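Local coordinates for protein projannalysin (Methanocaldococcus jannaschii, PDB 4JIX) that is the zymogen of a small soluble zinc metallopeptidase of the minigluzincin type, and probably cleaves peptide bonds once activated, at residues A[17-22]-A[67-72]. The protein carries 1 engineered substitution. Sequence-based numbering, arbitrary orientation.
Sequences NEILIS and YIILHE. With ZN (zinc ion), chain C.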
loop_
_atom_site.group_PDB
_atom_site.type_symbol
_atom_site.label_atom_id
_atom_site.label_comp_id
_atom_site.label_asym_id
_atom_site.label_seq_id
_atom_site.Cartn_x
_atom_site.Cartn_y
_atom_site.Cartn_z
ATOM N N ASN A 17 8.912 15.993 12.189
ATOM C CA ASN A 17 10.025 16.627 12.901
ATOM C C ASN A 17 10.921 15.613 13.619
ATOM O O ASN A 17 12.137 15.774 13.588
ATOM C CB ASN A 17 9.526 17.711 13.872
ATOM C CG ASN A 17 8.988 18.917 13.134
ATOM O OD1 ASN A 17 9.255 19.124 11.954
ATOM N ND2 ASN A 17 8.197 19.730 13.790
ATOM N N GLU A 18 10.336 14.553 14.200
ATOM C CA GLU A 18 11.078 13.493 14.883
ATOM C C GLU A 18 12.005 12.746 13.902
ATOM O O GLU A 18 13.135 12.414 14.258
ATOM C CB GLU A 18 10.105 12.514 15.559
ATOM C CG GLU A 18 9.593 13.010 16.903
ATOM C CD GLU A 18 8.434 12.249 17.528
ATOM O OE1 GLU A 18 8.005 11.221 16.957
ATOM O OE2 GLU A 18 7.950 12.693 18.596
ATOM N N ILE A 19 11.536 12.515 12.665
ATOM C CA ILE A 19 12.312 11.834 11.614
ATOM C C ILE A 19 13.418 12.769 11.100
ATOM O O ILE A 19 14.558 12.325 10.951
ATOM C CB ILE A 19 11.398 11.295 10.483
ATOM C CG1 ILE A 19 10.501 10.159 11.035
ATOM C CG2 ILE A 19 12.207 10.798 9.262
ATOM C CD1 ILE A 19 9.186 9.894 10.231
ATOM N N LEU A 20 13.102 14.058 10.867
ATOM C CA LEU A 20 14.130 15.034 10.461
ATOM C C LEU A 20 15.238 15.092 11.516
ATOM O O LEU A 20 16.407 15.167 11.154
ATOM C CB LEU A 20 13.540 16.436 10.236
ATOM C CG LEU A 20 12.535 16.605 9.093
ATOM C CD1 LEU A 20 11.784 17.919 9.258
ATOM C CD2 LEU A 20 13.233 16.568 7.699
ATOM N N ILE A 21 14.879 15.000 12.821
ATOM C CA ILE A 21 15.869 15.012 13.908
ATOM C C ILE A 21 16.707 13.713 13.867
ATOM O O ILE A 21 17.929 13.814 13.796
ATOM C CB ILE A 21 15.242 15.267 15.320
ATOM C CG1 ILE A 21 14.745 16.731 15.434
ATOM C CG2 ILE A 21 16.266 14.977 16.456
ATOM C CD1 ILE A 21 13.722 17.043 16.644
ATOM N N SER A 22 16.052 12.512 13.841
ATOM C CA SER A 22 16.755 11.217 13.844
ATOM C C SER A 22 17.644 11.041 12.601
ATOM O O SER A 22 18.732 10.476 12.714
ATOM C CB SER A 22 15.776 10.052 13.978
ATOM O OG SER A 22 14.993 9.895 12.802
ATOM N N TYR A 67 6.832 5.125 8.887
ATOM C CA TYR A 67 7.543 4.356 7.861
ATOM C C TYR A 67 7.498 5.053 6.492
ATOM O O TYR A 67 8.512 5.079 5.785
ATOM C CB TYR A 67 6.947 2.935 7.730
ATOM C CG TYR A 67 7.756 2.046 6.802
ATOM C CD1 TYR A 67 8.844 1.312 7.277
ATOM C CD2 TYR A 67 7.465 1.976 5.438
ATOM C CE1 TYR A 67 9.617 0.526 6.422
ATOM C CE2 TYR A 67 8.230 1.189 4.573
ATOM C CZ TYR A 67 9.300 0.460 5.074
ATOM O OH TYR A 67 10.069 -0.308 4.234
ATOM N N ILE A 68 6.311 5.570 6.115
ATOM C CA ILE A 68 6.046 6.248 4.841
ATOM C C ILE A 68 6.893 7.536 4.762
ATOM O O ILE A 68 7.557 7.765 3.754
ATOM C CB ILE A 68 4.516 6.538 4.712
ATOM C CG1 ILE A 68 3.708 5.243 4.413
ATOM C CG2 ILE A 68 4.214 7.619 3.669
ATOM C CD1 ILE A 68 2.142 5.399 4.741
ATOM N N ILE A 69 6.845 8.366 5.820
ATOM C CA ILE A 69 7.588 9.629 5.893
ATOM C C ILE A 69 9.089 9.329 5.901
ATOM O O ILE A 69 9.840 10.026 5.217
ATOM C CB ILE A 69 7.147 10.483 7.114
ATOM C CG1 ILE A 69 5.672 10.936 6.973
ATOM C CG2 ILE A 69 8.072 11.708 7.306
ATOM C CD1 ILE A 69 4.988 11.341 8.322
ATOM N N LEU A 70 9.527 8.308 6.684
ATOM C CA LEU A 70 10.926 7.871 6.746
ATOM C C LEU A 70 11.432 7.525 5.346
ATOM O O LEU A 70 12.536 7.927 4.992
ATOM C CB LEU A 70 11.092 6.654 7.675
ATOM C CG LEU A 70 12.513 6.077 7.850
ATOM C CD1 LEU A 70 13.469 7.060 8.584
ATOM C CD2 LEU A 70 12.473 4.730 8.583
ATOM N N HIS A 71 10.630 6.800 4.554
ATOM C CA HIS A 71 11.014 6.449 3.180
ATOM C C HIS A 71 11.344 7.718 2.366
ATOM O O HIS A 71 12.409 7.796 1.761
ATOM C CB HIS A 71 9.901 5.640 2.464
ATOM C CG HIS A 71 10.299 5.195 1.080
ATOM N ND1 HIS A 71 10.789 3.924 0.844
ATOM C CD2 HIS A 71 10.306 5.890 -0.081
ATOM C CE1 HIS A 71 11.040 3.868 -0.459
ATOM N NE2 HIS A 71 10.800 5.046 -1.053
ATOM N N GLU A 72 10.429 8.693 2.346
ATOM C CA GLU A 72 10.640 9.921 1.558
ATOM C C GLU A 72 11.842 10.733 2.023
ATOM O O GLU A 72 12.533 11.346 1.204
ATOM C CB GLU A 72 9.410 10.839 1.635
ATOM C CG GLU A 72 8.087 10.153 1.356
ATOM C CD GLU A 72 7.983 9.506 -0.003
ATOM O OE1 GLU A 72 8.768 9.865 -0.908
ATOM O OE2 GLU A 72 7.141 8.596 -0.145
HETATM ZN ZN ZN C . 11.336 5.588 -2.992
HETATM O O HOH W 1 9.682 4.394 -3.765
#
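Ile19 of helix 12-22 packs its side chain against helix 62-78, between Ile69 and Leu70, with Ile19 CA 6.4 Å from Leu70 CA. From CB, which faces the second helix, the side chain forks. One prong, Ile19 CG2, lies anti to the backbone N and comes within 4.0 Å of Leu70 CD1, close also to the CA of that leucine. The other prong runs through CG1, set beside the backbone N (chi1 -67°), and extends to the terminal methyl. There Ile19 CD1 lies 3.6 Å from Ile69 CG2, with Ile69 CB only slightly farther off. Ile19 CD1 is also 3.9 Å from Leu70 N, so the methyl lies against the backbone as well as the side chain of Ile69. A beta-branched residue suits the place because two arms leaving one CB can meet two neighbours at once; Leu70, crossed at about a right angle, offers a single methyl, while Tyr94 and Phe95 pack elsewhere on its side chain. Ile19 also touches His66 and Leu73, one turn before and after on helix 62-78. With only an alanine at this position, both arms vanish, and a gap is likely to open over Ile69 CG2 and Leu70 CD1, leaving the two helices less firmly seated. On another side of helix 62-78, His71 NE2 binds zinc at 2.1 Å, with His75 and His83 completing the protein's histidine ligands, while Ile112 of the second subunit packs against His71 and Glu72. This buried helix-on-helix packing thus backs an HExxH zinc helix, consistent with the minigluzincin metallopeptidase scaffold.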